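Local coordinates for protein putative glutaryl-CoA dehydrogenase (Thermus thermophilus, PDB 2EBA) that belongs to the acyl-CoA dehydrogenase family of flavoproteins and carries flavin-adenine dinucleotide in a four-chain assembly, at residues A[17-20]-A[21-25]; A[301-304]-A[305-309]. One frame throughout, in Å; residues are numbered along the deposited sequence.

Interaction 1 of 2, residues A[17-20]-A[21-25]; sequences EVQK and AARRF
An i to i+7 salt bridge between E17 and R24 spans two turns of helix 13-29 in the N-terminal, all-helical part of the acyl-CoA dehydrogenase fold. E17 OE2 receives R24 NH2 at 3.0 Å. The oxygen is met nearly along its C-O axis and lies in the guanidinium plane, only 12° out of it, so the bond uses the edge of the arginine. A carboxylate and an arginine seven residues apart stand on the same side of a helix, and both are long enough to close the gap: the E17 chain is bent at chi2 (-90°) toward the later turn, while R24 folds back at chi3 (-111°). The two side chains cross at about a right angle. K20 stands between them in sequence; its carbonyl O lies 4.2 Å above the centre of the R24 guanidinium, and its CB is 4.2 Å from R24 NH2. A21, whose methyl takes little room, lies beside the bridge with CB 4.2 Å from E17 OE1.

Beneath the side chains runs regular alpha-helical bonding, from A21 N to E17 O (3.1 Å), A22 N to V18 O, R23 N to Q19 O (3.2 Å) and R24 N to K20 O. Q19 and R23, one turn apart, extend side by side in the same direction on another side of the helix.

E17 and R24 are both exposed, so solvent can probably also reach their charged groups. Apolar V18 instead packs on A74 and I78 of helix 72-85, and the short A22 touches E81 there. R23 makes salt bridges with E81 of that helix and E257 of helix 235-269, while F25 meets R50 and L54 of helix 48-54.

Interaction 2 of 2, residues A[301-304]-A[305-309]; sequences AWRL and ARLKD
A305, the first residue of 305-309, gives its N-H to A301 O at 3.0 Å, with a weak second bond to W302 O. A305 CB lies 3.4 Å from W302 O, and so small a side chain suits a buried place on the helix.

R306 follows and folds across W302, one turn back. Its CG sits 3.7 Å above one face of the indole, offset toward the rim, while the guanidinium stands almost perpendicular to the ring, the planes 89° apart. A bend at chi2 (-54°) lays the aliphatic part of the arginine over the tryptophan. NE comes 3.5 Å from W302 NE1, but both are donors and form no bond; the polar end turns elsewhere, NH1 to a salt bridge with E15 and NH2 to L10 O.

L307 pairs with R303. Its CG lies 3.7 Å above the centre of the R303 guanidinium, and CD2 approaches NH2 to 3.5 Å, an apolar branch against the flat face of a cation whose N-H groups point outward round its edge. The backbone bond from L307 N to R303 O is nearly straight (171°). L307 also touches L304, CD1 to CD1 at 4.4 Å.

K308 N closes the next turn on L304 O at 2.9 Å, and its extended chain carries NZ to Q243 of helix 235-269, on which A305 also packs through F246 and W250.

R303 NE donates a hydrogen bond to Y5 O of the second subunit, and the W302 rings of the two subunits meet with their planes nearly parallel. W302-R306 and R303-L307 are i to i+4 side-chain pairs, with L304-L307 at i+3, as expected along one alpha-helix, here at a subunit interface in the C-terminal helical domain of the acyl-CoA dehydrogenase fold.

Interactions 1 and 2 lie on different helices, 13-29 and 281-309, in the N-terminal and C-terminal helical domains of the acyl-CoA dehydrogenase fold. Their centres are 20 Å apart and their nearest atoms about 11 Å, so they do not touch. Helix 72-85 joins them indirectly: V18, Q19 and A22 of interaction 1 pack on it, as do A305, R306 and K308 of interaction 2. Helix 13-29 itself reaches interaction 2 through E15, which pairs with R306. They differ in setting, since no other chain touches 17-25, whereas W302, R303, L304 and L307 meet the second subunit. Interaction 1 includes no residue of the flavin-adenine dinucleotide pockets, to which R270 and F273 belong.

Interaction 1 of 2, residues A[17-20]-A[21-25]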
loop_
_atom_site.group_PDB
_atom_site.type_symbol
_atom_site.label_atom_id
_atom_site.label_comp_id
_atom_site.label_asym_id
_atom_site.label_seq_id
_atom_site.Cartn_x
_atom_site.Cartn_y
_atom_site.Cartn_z
ATOM N N GLU A 17 15.813 24.432 -24.442
ATOM C CA GLU A 17 16.170 23.906 -25.736
ATOM C C GLU A 17 17.087 22.682 -25.612
ATOM O O GLU A 17 17.197 21.917 -26.600
ATOM C CB GLU A 17 16.776 24.981 -26.654
ATOM C CG GLU A 17 16.139 24.977 -28.062
ATOM C CD GLU A 17 16.871 24.055 -29.048
ATOM O OE1 GLU A 17 18.103 23.874 -28.899
ATOM O OE2 GLU A 17 16.231 23.528 -29.988
ATOM N N VAL A 18 17.741 22.436 -24.461
ATOM C CA VAL A 18 18.549 21.214 -24.429
ATOM C C VAL A 18 17.503 20.090 -24.358
ATOM O O VAL A 18 17.744 18.977 -24.845
ATOM C CB VAL A 18 19.586 21.127 -23.242
ATOM C CG1 VAL A 18 20.299 22.456 -23.092
ATOM C CG2 VAL A 18 18.922 20.691 -21.986
ATOM N N GLN A 19 16.318 20.387 -23.815
ATOM C CA GLN A 19 15.265 19.378 -23.714
ATOM C C GLN A 19 14.680 19.088 -25.089
ATOM O O GLN A 19 14.546 17.925 -25.475
ATOM C CB GLN A 19 14.139 19.813 -22.774
ATOM C CG GLN A 19 13.070 18.738 -22.530
ATOM C CD GLN A 19 11.876 18.847 -23.467
ATOM O OE1 GLN A 19 11.282 17.845 -23.892
ATOM N NE2 GLN A 19 11.505 20.076 -23.769
ATOM N N LYS A 20 14.341 20.122 -25.848
ATOM C CA LYS A 20 13.747 19.885 -27.155
ATOM C C LYS A 20 14.686 19.145 -28.102
ATOM O O LYS A 20 14.257 18.244 -28.809
ATOM C CB LYS A 20 13.338 21.198 -27.790
ATOM C CG LYS A 20 12.504 22.106 -26.874
ATOM C CD LYS A 20 11.000 21.753 -26.926
ATOM C CE LYS A 20 10.501 21.278 -25.585
ATOM N NZ LYS A 20 9.118 20.710 -25.615
ATOM N N ALA A 21 15.954 19.535 -28.119
ATOM C CA ALA A 21 16.912 18.919 -29.032
ATOM C C ALA A 21 17.202 17.476 -28.641
ATOM O O ALA A 21 17.328 16.607 -29.520
ATOM C CB ALA A 21 18.205 19.708 -28.994
ATOM N N ALA A 22 17.336 17.215 -27.341
ATOM C CA ALA A 22 17.663 15.893 -26.848
ATOM C C ALA A 22 16.566 14.935 -27.360
ATOM O O ALA A 22 16.876 13.856 -27.882
ATOM C CB ALA A 22 17.653 15.886 -25.340
ATOM N N ARG A 23 15.282 15.306 -27.223
ATOM C CA ARG A 23 14.164 14.459 -27.653
ATOM C C ARG A 23 14.224 14.335 -29.196
ATOM O O ARG A 23 13.974 13.243 -29.711
ATOM C CB ARG A 23 12.823 15.108 -27.212
ATOM C CG ARG A 23 11.592 14.363 -27.739
ATOM C CD ARG A 23 10.252 14.579 -26.985
ATOM N NE ARG A 23 10.378 14.494 -25.530
ATOM C CZ ARG A 23 9.355 14.497 -24.670
ATOM N NH1 ARG A 23 8.096 14.569 -25.109
ATOM N NH2 ARG A 23 9.588 14.457 -23.362
ATOM N N ARG A 24 14.555 15.382 -29.950
ATOM C CA ARG A 24 14.613 15.226 -31.412
ATOM C C ARG A 24 15.698 14.210 -31.788
ATOM O O ARG A 24 15.464 13.311 -32.577
ATOM C CB ARG A 24 14.952 16.544 -32.122
ATOM C CG ARG A 24 13.697 17.317 -32.440
ATOM C CD ARG A 24 13.978 18.433 -33.417
ATOM N NE ARG A 24 13.844 19.730 -32.761
ATOM C CZ ARG A 24 14.862 20.480 -32.360
ATOM N NH1 ARG A 24 16.108 20.053 -32.561
ATOM N NH2 ARG A 24 14.640 21.626 -31.729
ATOM N N PHE A 25 16.892 14.353 -31.220
ATOM C CA PHE A 25 17.958 13.414 -31.528
ATOM C C PHE A 25 17.586 11.982 -31.182
ATOM O O PHE A 25 17.595 11.123 -32.055
ATOM C CB PHE A 25 19.218 13.865 -30.820
ATOM C CG PHE A 25 20.149 12.774 -30.488
ATOM C CD1 PHE A 25 20.718 11.984 -31.493
ATOM C CD2 PHE A 25 20.459 12.509 -29.165
ATOM C CE1 PHE A 25 21.581 10.925 -31.164
ATOM C CE2 PHE A 25 21.323 11.468 -28.833
ATOM C CZ PHE A 25 21.880 10.672 -29.842
#

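Interaction 2 of 2, residues A[301-304]-A[305-309]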
loop_
_atom_site.group_PDB
_atom_site.type_symbol
_atom_site.label_atom_id
_atom_site.label_comp_id
_atom_site.label_asym_id
_atom_site.label_seq_id
_atom_site.Cartn_x
_atom_site.Cartn_y
_atom_site.Cartn_z
ATOM N N ALA A 301 12.934 17.190 -8.387
ATOM C CA ALA A 301 14.057 17.254 -9.312
ATOM C C ALA A 301 14.439 18.686 -9.628
ATOM O O ALA A 301 15.619 19.035 -9.633
ATOM C CB ALA A 301 13.706 16.517 -10.591
ATOM N N TRP A 302 13.434 19.499 -9.910
ATOM C CA TRP A 302 13.652 20.903 -10.211
ATOM C C TRP A 302 14.263 21.612 -9.007
ATOM O O TRP A 302 15.252 22.311 -9.141
ATOM C CB TRP A 302 12.329 21.579 -10.578
ATOM C CG TRP A 302 12.393 23.081 -10.504
ATOM C CD1 TRP A 302 12.912 23.935 -11.438
ATOM C CD2 TRP A 302 12.052 23.886 -9.372
ATOM N NE1 TRP A 302 12.925 25.219 -10.951
ATOM C CE2 TRP A 302 12.405 25.219 -9.684
ATOM C CE3 TRP A 302 11.487 23.610 -8.120
ATOM C CZ2 TRP A 302 12.214 26.275 -8.785
ATOM C CZ3 TRP A 302 11.296 24.664 -7.224
ATOM C CH2 TRP A 302 11.661 25.976 -7.563
ATOM N N ARG A 303 13.670 21.426 -7.832
ATOM C CA ARG A 303 14.148 22.069 -6.607
ATOM C C ARG A 303 15.596 21.733 -6.296
ATOM O O ARG A 303 16.376 22.587 -5.888
ATOM C CB ARG A 303 13.269 21.653 -5.419
ATOM C CG ARG A 303 13.708 22.226 -4.075
ATOM C CD ARG A 303 13.897 23.695 -4.228
ATOM N NE ARG A 303 14.368 24.356 -3.027
ATOM C CZ ARG A 303 15.031 25.503 -3.059
ATOM N NH1 ARG A 303 15.288 26.065 -4.230
ATOM N NH2 ARG A 303 15.415 26.088 -1.934
ATOM N N LEU A 304 15.933 20.468 -6.488
ATOM C CA LEU A 304 17.260 19.958 -6.235
ATOM C C LEU A 304 18.255 20.524 -7.237
ATOM O O LEU A 304 19.409 20.735 -6.906
ATOM C CB LEU A 304 17.229 18.432 -6.335
ATOM C CG LEU A 304 17.767 17.649 -5.137
ATOM C CD1 LEU A 304 17.043 18.070 -3.866
ATOM C CD2 LEU A 304 17.605 16.172 -5.387
ATOM N N ALA A 305 17.802 20.757 -8.467
ATOM C CA ALA A 305 18.666 21.297 -9.512
ATOM C C ALA A 305 19.099 22.705 -9.153
ATOM O O ALA A 305 20.257 23.065 -9.338
ATOM C CB ALA A 305 17.948 21.300 -10.865
ATOM N N ARG A 306 18.172 23.502 -8.639
ATOM C CA ARG A 306 18.508 24.866 -8.258
ATOM C C ARG A 306 19.420 24.860 -7.039
ATOM O O ARG A 306 20.440 25.540 -7.031
ATOM C CB ARG A 306 17.239 25.684 -7.983
ATOM C CG ARG A 306 16.311 25.814 -9.198
ATOM C CD ARG A 306 17.017 26.368 -10.444
ATOM N NE ARG A 306 16.091 26.572 -11.561
ATOM C CZ ARG A 306 16.438 26.563 -12.848
ATOM N NH1 ARG A 306 17.699 26.358 -13.203
ATOM N NH2 ARG A 306 15.521 26.744 -13.789
ATOM N N LEU A 307 19.066 24.087 -6.019
ATOM C CA LEU A 307 19.907 24.008 -4.830
ATOM C C LEU A 307 21.325 23.593 -5.234
ATOM O O LEU A 307 22.312 24.099 -4.704
ATOM C CB LEU A 307 19.339 22.988 -3.834
ATOM C CG LEU A 307 18.125 23.376 -2.994
ATOM C CD1 LEU A 307 17.608 22.150 -2.248
ATOM C CD2 LEU A 307 18.510 24.476 -2.022
ATOM N N LYS A 308 21.415 22.676 -6.191
ATOM C CA LYS A 308 22.699 22.174 -6.634
ATOM C C LYS A 308 23.604 23.258 -7.213
ATOM O O LYS A 308 24.775 23.350 -6.852
ATOM C CB LYS A 308 22.497 21.061 -7.651
ATOM C CG LYS A 308 23.766 20.306 -7.925
ATOM C CD LYS A 308 23.589 19.232 -8.972
ATOM C CE LYS A 308 24.932 18.600 -9.295
ATOM N NZ LYS A 308 24.855 17.653 -10.431
ATOM N N ASP A 309 23.064 24.084 -8.098
ATOM C CA ASP A 309 23.858 25.137 -8.691
ATOM C C ASP A 309 24.200 26.254 -7.722
ATOM O O ASP A 309 25.184 26.959 -7.929
ATOM C CB ASP A 309 23.165 25.716 -9.917
ATOM C CG ASP A 309 23.196 24.766 -11.094
ATOM O OD1 ASP A 309 24.217 24.071 -11.234
ATOM O OD2 ASP A 309 22.220 24.709 -11.877
#